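Local coordinates for diguanylate cyclase/phosphodiesterase-domain containing protein (PDB 6KHU), which is a putative diguanylate cyclase with a GGDEF-type domain, a family that makes the second messenger cyclic di-GMP from two molecules of GTP, at residues R14-Q19 with M117-A122; R22-N27 with K110-D115; I32-T37 with L124-A129. All coordinates share one frame; numbering follows the deposited sequence.

Contact 1: R14-Q19 with M117-A122; sequences RLLSYQ and MDLEKA. With ZN (zinc ion), chain B.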
loop_
_atom_site.group_PDB
_atom_site.type_symbol
_atom_site.label_atom_id
_atom_site.label_comp_id
_atom_site.label_asym_id
_atom_site.label_seq_id
_atom_site.Cartn_x
_atom_site.Cartn_y
_atom_site.Cartn_z
ATOM N N ARG A 14 -4.252 -10.434 6.969
ATOM C CA ARG A 14 -4.354 -11.864 6.693
ATOM C C ARG A 14 -4.002 -12.171 5.244
ATOM O O ARG A 14 -3.217 -13.083 4.969
ATOM C CB ARG A 14 -5.760 -12.371 7.019
ATOM C CG ARG A 14 -5.851 -13.893 7.028
ATOM C CD ARG A 14 -7.212 -14.386 7.523
ATOM N NE ARG A 14 -8.240 -14.259 6.492
ATOM C CZ ARG A 14 -9.241 -13.388 6.549
ATOM N NH1 ARG A 14 -9.345 -12.574 7.600
ATOM N NH2 ARG A 14 -10.135 -13.340 5.564
ATOM N N LEU A 15 -4.572 -11.410 4.299
ATOM C CA LEU A 15 -4.248 -11.610 2.889
ATOM C C LEU A 15 -2.769 -11.366 2.620
ATOM O O LEU A 15 -2.157 -12.056 1.790
ATOM C CB LEU A 15 -5.108 -10.695 2.008
ATOM C CG LEU A 15 -6.629 -10.962 2.068
ATOM C CD1 LEU A 15 -7.416 -9.928 1.269
ATOM C CD2 LEU A 15 -6.979 -12.382 1.580
ATOM N N LEU A 16 -2.186 -10.372 3.298
ATOM C CA LEU A 16 -0.763 -10.091 3.145
ATOM C C LEU A 16 0.089 -11.247 3.660
ATOM O O LEU A 16 1.094 -11.603 3.035
ATOM C CB LEU A 16 -0.396 -8.792 3.865
ATOM C CG LEU A 16 1.094 -8.422 3.913
ATOM C CD1 LEU A 16 1.707 -8.306 2.514
ATOM C CD2 LEU A 16 1.272 -7.118 4.674
ATOM N N SER A 17 -0.282 -11.838 4.801
ATOM C CA SER A 17 0.506 -12.959 5.312
ATOM C C SER A 17 0.402 -14.179 4.405
ATOM O O SER A 17 1.373 -14.932 4.267
ATOM C CB SER A 17 0.080 -13.303 6.736
ATOM O OG SER A 17 -1.201 -13.901 6.714
ATOM N N TYR A 18 -0.754 -14.390 3.767
ATOM C CA TYR A 18 -0.859 -15.459 2.778
ATOM C C TYR A 18 0.058 -15.194 1.594
ATOM O O TYR A 18 0.773 -16.089 1.127
ATOM C CB TYR A 18 -2.302 -15.602 2.289
ATOM C CG TYR A 18 -3.273 -16.101 3.329
ATOM C CD1 TYR A 18 -2.825 -16.754 4.468
ATOM C CD2 TYR A 18 -4.644 -15.910 3.172
ATOM C CE1 TYR A 18 -3.712 -17.200 5.428
ATOM C CE2 TYR A 18 -5.547 -16.363 4.126
ATOM C CZ TYR A 18 -5.068 -17.012 5.252
ATOM O OH TYR A 18 -5.941 -17.473 6.208
ATOM N N GLN A 19 0.022 -13.969 1.065
ATOM C CA GLN A 19 0.879 -13.632 -0.064
ATOM C C GLN A 19 2.348 -13.753 0.307
ATOM O O GLN A 19 3.168 -14.189 -0.517
ATOM C CB GLN A 19 0.554 -12.223 -0.566
ATOM C CG GLN A 19 1.534 -11.677 -1.579
ATOM C CD GLN A 19 1.707 -12.564 -2.805
ATOM O OE1 GLN A 19 0.809 -13.319 -3.187
ATOM N NE2 GLN A 19 2.863 -12.449 -3.450
HETATM N N MSE A 117 12.727 -9.831 4.764
HETATM C CA MSE A 117 12.138 -11.155 4.663
HETATM C C MSE A 117 11.304 -11.478 5.887
HETATM O O MSE A 117 10.561 -12.463 5.918
HETATM C CB MSE A 117 13.232 -12.178 4.455
HETATM C CG MSE A 117 13.662 -12.190 3.002
HETATM SE SE MSE A 117 15.201 -13.307 2.756
HETATM C CE MSE A 117 14.227 -15.003 2.516
ATOM N N ASP A 118 11.411 -10.606 6.886
ATOM C CA ASP A 118 10.622 -10.688 8.108
ATOM C C ASP A 118 9.449 -9.710 7.971
ATOM O O ASP A 118 9.644 -8.489 8.024
ATOM C CB ASP A 118 11.519 -10.365 9.306
ATOM C CG ASP A 118 10.786 -10.389 10.650
ATOM O OD1 ASP A 118 9.640 -9.927 10.731
ATOM O OD2 ASP A 118 11.399 -10.822 11.657
ATOM N N LEU A 119 8.230 -10.250 7.827
ATOM C CA LEU A 119 7.080 -9.408 7.503
ATOM C C LEU A 119 6.709 -8.479 8.658
ATOM O O LEU A 119 6.382 -7.307 8.430
ATOM C CB LEU A 119 5.879 -10.264 7.096
ATOM C CG LEU A 119 4.600 -9.479 6.738
ATOM C CD1 LEU A 119 4.799 -8.500 5.575
ATOM C CD2 LEU A 119 3.443 -10.438 6.455
ATOM N N GLU A 120 6.736 -8.968 9.896
ATOM C CA GLU A 120 6.402 -8.058 10.983
ATOM C C GLU A 120 7.401 -6.909 11.059
ATOM O O GLU A 120 7.012 -5.781 11.372
ATOM C CB GLU A 120 6.324 -8.792 12.321
ATOM C CG GLU A 120 5.950 -7.839 13.460
ATOM C CD GLU A 120 4.664 -7.035 13.146
ATOM O OE1 GLU A 120 3.604 -7.662 12.882
ATOM O OE2 GLU A 120 4.715 -5.772 13.115
ATOM N N LYS A 121 8.672 -7.150 10.714
ATOM C CA LYS A 121 9.652 -6.063 10.727
ATOM C C LYS A 121 9.353 -5.038 9.636
ATOM O O LYS A 121 9.387 -3.826 9.889
ATOM C CB LYS A 121 11.078 -6.610 10.566
ATOM C CG LYS A 121 12.158 -5.516 10.571
ATOM C CD LYS A 121 12.177 -4.785 11.912
ATOM C CE LYS A 121 13.525 -4.118 12.169
ATOM N NZ LYS A 121 13.733 -2.957 11.280
ATOM N N ALA A 122 9.083 -5.502 8.406
ATOM C CA ALA A 122 8.664 -4.590 7.342
ATOM C C ALA A 122 7.478 -3.735 7.778
ATOM O O ALA A 122 7.454 -2.524 7.533
ATOM C CB ALA A 122 8.309 -5.371 6.076
HETATM ZN ZN ZN B . 10.537 -10.580 13.385
HETATM O O HOH W 1 10.863 -8.407 13.949
#
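L16, on the inner side of helix 9-26, pushes its branched end against that of L119, in the first turn of helix 119-130. The nearest approach is L16 CD2 to L119 CD1 at 3.9 Å, and L16 CG stands 4.0 Å from L119 CD2, so the branch carbon of one leucine faces the methyl fork of the other, the two side chains meeting at a slant. In L119, CG is anti to the backbone N (chi1 180°), which carries the fork away from its own helix and into the seam.

At S17 the contact passes to the main chain, with L119 CD2 lying 4.0 Å from S17 CA. The hydroxyl of S17 is engaged within its own helix, where OG donates to R14 O at 2.8 Å, and that same carbonyl also receives the amide of Y18. Both leucines rest on Y30 and I32 of strand 30-37, so the two helices lie on the same face of the mixed sheet of this GGDEF-type alpha/beta fold. With an alanine at L119 both methyls would be gone, which would probably cost L16 its neighbour on helix 119-130 and open a gap above I32.

Just before L119, D118 caps helix 119-130: its OD1 accepts from K121 N at 2.9 Å, met 47° out of the carboxylate plane. The other oxygen, D118 OD2, binds a zinc ion at 1.9 Å, and a water sits on that zinc at 2.3 Å.

Contact 2: R22-N27 with K110-D115; sequences RAFEEN and KSYPED
Y112 lays its ring along A23 and the start of F24, with Y112 CE2 3.8 Å from A23 CB and the methyl approaching the ring obliquely. CG of Y112 is anti to the backbone N (chi1 172°), and this sends the phenol away from strand 105-112 toward helix 9-26. At its far end, Y112 OH lies at the edge of the F24 ring, in the ring plane, 3.3 Å from F24 CD1. The same oxygen is 3.5 Å from F24 CA, so it is tucked into the corner between the phenylalanine's backbone and its ring. The two aromatic side chains cross rather than stack.

The tyrosine is braced from other directions as well. P113, joined to it by a cis peptide bond, folds back so that P113 CB sits 3.8 Å above the Y112 ring plane, over the ring centre. H20 meets the tyrosine edge-to-face, and Y30 packs against it from the neighbouring strand.

Behind the tyrosine the chain turns sharply. D115 N donates to S111 O at 2.8 Å, closing an alpha-turn, and S111 N donates in turn to the side-chain oxygen D115 OD2 at 2.8 Å, on the anti side and 26° out of the carboxylate plane. The other carboxylate oxygen, OD1, forms a salt bridge with K83. In the 22-27 segment, the chain leaves helix 9-26 through a Schellman motif at N27. The arrangement joins the C-terminal end of a helix to the end of an outermost strand of the GGDEF-type alpha/beta sheet, through an aromatic residue followed by a cis-proline.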
loop_
_atom_site.group_PDB
_atom_site.type_symbol
_atom_site.label_atom_id
_atom_site.label_comp_id
_atom_site.label_asym_id
_atom_site.label_seq_id
_atom_site.Cartn_x
_atom_site.Cartn_y
_atom_site.Cartn_z
ATOM N N ARG A 22 3.230 -17.367 -0.005
ATOM C CA ARG A 22 3.274 -17.765 -1.411
ATOM C C ARG A 22 4.506 -17.205 -2.114
ATOM O O ARG A 22 5.097 -17.876 -2.969
ATOM C CB ARG A 22 1.998 -17.302 -2.129
ATOM C CG ARG A 22 0.749 -18.144 -1.864
ATOM C CD ARG A 22 -0.362 -17.766 -2.858
ATOM N NE ARG A 22 -0.661 -16.345 -2.738
ATOM C CZ ARG A 22 -1.651 -15.845 -2.006
ATOM N NH1 ARG A 22 -2.500 -16.646 -1.371
ATOM N NH2 ARG A 22 -1.816 -14.537 -1.941
ATOM N N ALA A 23 4.883 -15.963 -1.793
ATOM C CA ALA A 23 6.073 -15.356 -2.383
ATOM C C ALA A 23 7.327 -16.138 -2.005
ATOM O O ALA A 23 8.182 -16.422 -2.853
ATOM C CB ALA A 23 6.186 -13.899 -1.924
ATOM N N PHE A 24 7.450 -16.489 -0.725
ATOM C CA PHE A 24 8.537 -17.352 -0.274
ATOM C C PHE A 24 8.562 -18.651 -1.071
ATOM O O PHE A 24 9.586 -19.018 -1.658
ATOM C CB PHE A 24 8.372 -17.633 1.222
ATOM C CG PHE A 24 9.480 -18.458 1.823
ATOM C CD1 PHE A 24 10.708 -17.887 2.119
ATOM C CD2 PHE A 24 9.283 -19.799 2.117
ATOM C CE1 PHE A 24 11.726 -18.644 2.701
ATOM C CE2 PHE A 24 10.297 -20.557 2.692
ATOM C CZ PHE A 24 11.517 -19.970 2.981
ATOM N N GLU A 25 7.414 -19.327 -1.146
ATOM C CA GLU A 25 7.346 -20.637 -1.781
ATOM C C GLU A 25 7.659 -20.571 -3.269
ATOM O O GLU A 25 8.295 -21.481 -3.813
ATOM C CB GLU A 25 5.963 -21.237 -1.562
ATOM C CG GLU A 25 5.709 -21.687 -0.131
ATOM C CD GLU A 25 4.239 -21.884 0.150
ATOM O OE1 GLU A 25 3.410 -21.412 -0.663
ATOM O OE2 GLU A 25 3.910 -22.487 1.191
ATOM N N GLU A 26 7.213 -19.522 -3.952
ATOM C CA GLU A 26 7.339 -19.470 -5.400
ATOM C C GLU A 26 8.525 -18.638 -5.868
ATOM O O GLU A 26 8.671 -18.441 -7.078
ATOM C CB GLU A 26 6.051 -18.925 -6.046
ATOM C CG GLU A 26 4.739 -19.636 -5.663
ATOM C CD GLU A 26 4.807 -21.164 -5.775
ATOM O OE1 GLU A 26 5.400 -21.682 -6.743
ATOM O OE2 GLU A 26 4.271 -21.848 -4.884
ATOM N N ASN A 27 9.357 -18.139 -4.951
ATOM C CA ASN A 27 10.508 -17.293 -5.286
ATOM C C ASN A 27 10.097 -16.083 -6.122
ATOM O O ASN A 27 10.723 -15.740 -7.127
ATOM C CB ASN A 27 11.594 -18.100 -6.004
ATOM C CG ASN A 27 12.249 -19.132 -5.099
ATOM O OD1 ASN A 27 11.581 -19.797 -4.315
ATOM N ND2 ASN A 27 13.561 -19.275 -5.217
ATOM N N LYS A 110 8.268 -1.155 1.029
ATOM C CA LYS A 110 9.244 -2.194 1.338
ATOM C C LYS A 110 9.038 -3.328 0.344
ATOM O O LYS A 110 7.908 -3.794 0.175
ATOM C CB LYS A 110 9.080 -2.714 2.765
ATOM C CG LYS A 110 9.461 -1.731 3.849
ATOM C CD LYS A 110 10.955 -1.705 4.057
ATOM C CE LYS A 110 11.354 -0.659 5.097
ATOM N NZ LYS A 110 12.809 -0.758 5.406
ATOM N N SER A 111 10.106 -3.754 -0.328
ATOM C CA SER A 111 10.019 -4.826 -1.315
ATOM C C SER A 111 10.561 -6.124 -0.731
ATOM O O SER A 111 11.620 -6.135 -0.093
ATOM C CB SER A 111 10.790 -4.472 -2.590
ATOM O OG SER A 111 10.250 -3.311 -3.195
ATOM N N TYR A 112 9.833 -7.205 -0.941
ATOM C CA TYR A 112 10.307 -8.522 -0.566
ATOM C C TYR A 112 10.908 -9.190 -1.791
ATOM O O TYR A 112 10.317 -9.128 -2.868
ATOM C CB TYR A 112 9.154 -9.384 -0.032
ATOM C CG TYR A 112 9.524 -10.842 0.203
ATOM C CD1 TYR A 112 10.087 -11.239 1.403
ATOM C CD2 TYR A 112 9.308 -11.820 -0.779
ATOM C CE1 TYR A 112 10.440 -12.559 1.642
ATOM C CE2 TYR A 112 9.653 -13.168 -0.545
ATOM C CZ TYR A 112 10.227 -13.518 0.675
ATOM O OH TYR A 112 10.588 -14.819 0.948
ATOM N N PRO A 113 12.062 -9.860 -1.699
ATOM C CA PRO A 113 12.884 -10.105 -0.505
ATOM C C PRO A 113 14.048 -9.133 -0.273
ATOM O O PRO A 113 14.763 -9.297 0.726
ATOM C CB PRO A 113 13.446 -11.504 -0.776
ATOM C CG PRO A 113 13.655 -11.496 -2.289
ATOM C CD PRO A 113 12.525 -10.659 -2.856
ATOM N N GLU A 114 14.244 -8.141 -1.151
ATOM C CA GLU A 114 15.488 -7.370 -1.093
ATOM C C GLU A 114 15.507 -6.412 0.091
ATOM O O GLU A 114 16.557 -6.199 0.706
ATOM C CB GLU A 114 15.703 -6.611 -2.402
ATOM C CG GLU A 114 16.315 -7.470 -3.505
ATOM C CD GLU A 114 17.422 -6.757 -4.284
ATOM O OE1 GLU A 114 17.097 -5.868 -5.108
ATOM O OE2 GLU A 114 18.612 -7.098 -4.078
ATOM N N ASP A 115 14.362 -5.815 0.425
ATOM C CA ASP A 115 14.316 -4.930 1.580
ATOM C C ASP A 115 14.110 -5.698 2.882
ATOM O O ASP A 115 14.514 -5.214 3.939
ATOM C CB ASP A 115 13.193 -3.891 1.426
ATOM C CG ASP A 115 13.454 -2.888 0.310
ATOM O OD1 ASP A 115 14.637 -2.639 -0.028
ATOM O OD2 ASP A 115 12.464 -2.342 -0.223
#

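Contact 3: I32-T37 with L124-A129; sequences IFFVKT and LDLEKA
L126 and F34 carry most of this contact, in which helix 119-130 packs on strand 30-37 in the two-layer alpha/beta arrangement of the GGDEF fold. The axes of the two short segments come within 8.7 Å of each other and run in broadly the same direction, 31° apart. L126, which buries the most surface here, sets its CB over the centre of the F34 ring, 3.7 Å from the centroid and only 9° off the normal. This is a CH-pi contact with the methylene directly above the ring face.

From that point the leucine turns along the ring toward I32. With CG anti to the carbonyl carbon (chi1 -80°), the fork swings along the strand, and L126 CD1 comes to 3.5 Å from I32 CG2 while still lying 3.9 Å from F34 CE1. One methyl thus bridges two strand residues whose side chains rise on the same face of the sheet. F33, between them, turns to the other face and packs on L76 and V78.

F34 is enclosed further by I123 and V130 of the same helix, by A75 of the adjacent strand and by Y69, whose ring meets it with the planes well inclined. The ring also touches the stem of E127, with F34 CE2 4.1 Å from E127 CG. Although E127 leaves its helix pointing away from the strand, its carboxylate is held at both oxygens: OE2 is hydrogen-bonded with Y69 OH, and OE1 uses its anti lone pair to accept from K128 NZ at 3.0 Å in a salt bridge.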
loop_
_atom_site.group_PDB
_atom_site.type_symbol
_atom_site.label_atom_id
_atom_site.label_comp_id
_atom_site.label_asym_id
_atom_site.label_seq_id
_atom_site.Cartn_x
_atom_site.Cartn_y
_atom_site.Cartn_z
ATOM N N ILE A 32 5.105 -3.812 -0.633
ATOM C CA ILE A 32 4.100 -3.220 0.242
ATOM C C ILE A 32 4.282 -1.708 0.224
ATOM O O ILE A 32 5.401 -1.211 0.399
ATOM C CB ILE A 32 4.224 -3.748 1.684
ATOM C CG1 ILE A 32 4.114 -5.276 1.717
ATOM C CG2 ILE A 32 3.167 -3.114 2.576
ATOM C CD1 ILE A 32 4.460 -5.883 3.064
ATOM N N PHE A 33 3.190 -0.976 0.030
ATOM C CA PHE A 33 3.201 0.479 0.090
ATOM C C PHE A 33 2.307 0.922 1.238
ATOM O O PHE A 33 1.214 0.371 1.424
ATOM C CB PHE A 33 2.698 1.134 -1.232
ATOM C CG PHE A 33 3.512 0.792 -2.458
ATOM C CD1 PHE A 33 3.337 -0.416 -3.109
ATOM C CD2 PHE A 33 4.412 1.703 -2.985
ATOM C CE1 PHE A 33 4.060 -0.728 -4.236
ATOM C CE2 PHE A 33 5.149 1.389 -4.116
ATOM C CZ PHE A 33 4.974 0.164 -4.738
ATOM N N PHE A 34 2.769 1.921 2.001
ATOM C CA PHE A 34 1.954 2.622 2.993
ATOM C C PHE A 34 1.775 4.078 2.576
ATOM O O PHE A 34 2.744 4.739 2.181
ATOM C CB PHE A 34 2.616 2.601 4.383
ATOM C CG PHE A 34 2.264 1.412 5.227
ATOM C CD1 PHE A 34 2.120 0.152 4.662
ATOM C CD2 PHE A 34 2.101 1.558 6.609
ATOM C CE1 PHE A 34 1.806 -0.957 5.456
ATOM C CE2 PHE A 34 1.795 0.465 7.412
ATOM C CZ PHE A 34 1.646 -0.800 6.837
ATOM N N VAL A 35 0.546 4.590 2.692
ATOM C CA VAL A 35 0.256 6.007 2.475
ATOM C C VAL A 35 -0.524 6.526 3.681
ATOM O O VAL A 35 -1.617 6.034 3.977
ATOM C CB VAL A 35 -0.534 6.250 1.175
ATOM C CG1 VAL A 35 -0.876 7.736 1.028
ATOM C CG2 VAL A 35 0.261 5.771 -0.035
ATOM N N LYS A 36 0.038 7.503 4.386
ATOM C CA LYS A 36 -0.646 8.148 5.498
ATOM C C LYS A 36 -1.049 9.558 5.087
ATOM O O LYS A 36 -0.207 10.335 4.628
ATOM C CB LYS A 36 0.238 8.199 6.749
ATOM C CG LYS A 36 -0.426 8.943 7.912
ATOM C CD LYS A 36 0.273 8.682 9.243
ATOM C CE LYS A 36 -0.326 9.568 10.329
ATOM N NZ LYS A 36 0.295 9.356 11.666
ATOM N N THR A 37 -2.334 9.877 5.240
ATOM C CA THR A 37 -2.833 11.216 4.961
ATOM C C THR A 37 -2.698 12.079 6.200
ATOM O O THR A 37 -3.012 11.643 7.316
ATOM C CB THR A 37 -4.298 11.199 4.527
ATOM O OG1 THR A 37 -5.092 10.553 5.533
ATOM C CG2 THR A 37 -4.449 10.463 3.230
ATOM N N LEU A 124 6.328 -2.912 10.900
ATOM C CA LEU A 124 6.772 -1.924 11.885
ATOM C C LEU A 124 7.546 -0.792 11.229
ATOM O O LEU A 124 7.318 0.383 11.531
ATOM C CB LEU A 124 7.648 -2.582 12.953
ATOM C CG LEU A 124 7.040 -3.066 14.268
ATOM C CD1 LEU A 124 5.540 -2.871 14.338
ATOM C CD2 LEU A 124 7.415 -4.511 14.548
ATOM N N ASP A 125 8.467 -1.132 10.330
ATOM C CA ASP A 125 9.265 -0.110 9.661
ATOM C C ASP A 125 8.393 0.810 8.813
ATOM O O ASP A 125 8.637 2.020 8.747
ATOM C CB ASP A 125 10.326 -0.768 8.786
ATOM C CG ASP A 125 11.488 -1.335 9.588
ATOM O OD1 ASP A 125 11.563 -1.059 10.802
ATOM O OD2 ASP A 125 12.329 -2.059 8.997
ATOM N N LEU A 126 7.389 0.253 8.131
ATOM C CA LEU A 126 6.538 1.085 7.284
ATOM C C LEU A 126 5.730 2.066 8.120
ATOM O O LEU A 126 5.614 3.243 7.759
ATOM C CB LEU A 126 5.615 0.209 6.436
ATOM C CG LEU A 126 6.274 -0.383 5.194
ATOM C CD1 LEU A 126 5.562 -1.660 4.755
ATOM C CD2 LEU A 126 6.346 0.646 4.053
ATOM N N GLU A 127 5.168 1.592 9.240
ATOM C CA GLU A 127 4.494 2.462 10.206
ATOM C C GLU A 127 5.365 3.656 10.598
ATOM O O GLU A 127 4.929 4.813 10.528
ATOM C CB GLU A 127 4.128 1.662 11.462
ATOM C CG GLU A 127 2.928 0.763 11.300
ATOM C CD GLU A 127 2.598 -0.023 12.561
ATOM O OE1 GLU A 127 3.316 0.121 13.578
ATOM O OE2 GLU A 127 1.619 -0.796 12.529
ATOM N N LYS A 128 6.596 3.385 11.041
ATOM C CA LYS A 128 7.495 4.467 11.445
ATOM C C LYS A 128 7.755 5.425 10.299
ATOM O O LYS A 128 7.822 6.645 10.507
ATOM C CB LYS A 128 8.837 3.926 11.962
ATOM C CG LYS A 128 8.810 2.802 12.994
ATOM C CD LYS A 128 7.642 2.885 13.968
ATOM C CE LYS A 128 7.064 1.486 14.216
ATOM N NZ LYS A 128 5.695 1.493 14.801
ATOM N N ALA A 129 7.910 4.894 9.076
ATOM C CA ALA A 129 8.342 5.735 7.961
ATOM C C ALA A 129 7.284 6.764 7.543
ATOM O O ALA A 129 7.633 7.817 6.993
ATOM C CB ALA A 129 8.719 4.858 6.773
#

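In the fold
Contacts 1 and 3 share helix 119-130, and I32 is their common floor: its CD1 lies 3.6 Å from L119 CD1 and 3.7 Å from L16 CD1. Contact 3 is nearest the chain's centre and apolar; contact 1, partly buried, is also apolar where it touches, with the zinc ion bound nearby by D118. Contact 2 lies farthest out yet buries its tyrosine, and relies on aromatic and methyl packing. It shares helix 9-26 with contact 1, and the two also touch where CG of selenomethionine M117, before helix 119-130, lies 3.5 Å from Y112 CE1. Contacts 2 and 3 meet through the sheet, with K110 O 2.9 Å from I32 N, a probable hydrogen bond.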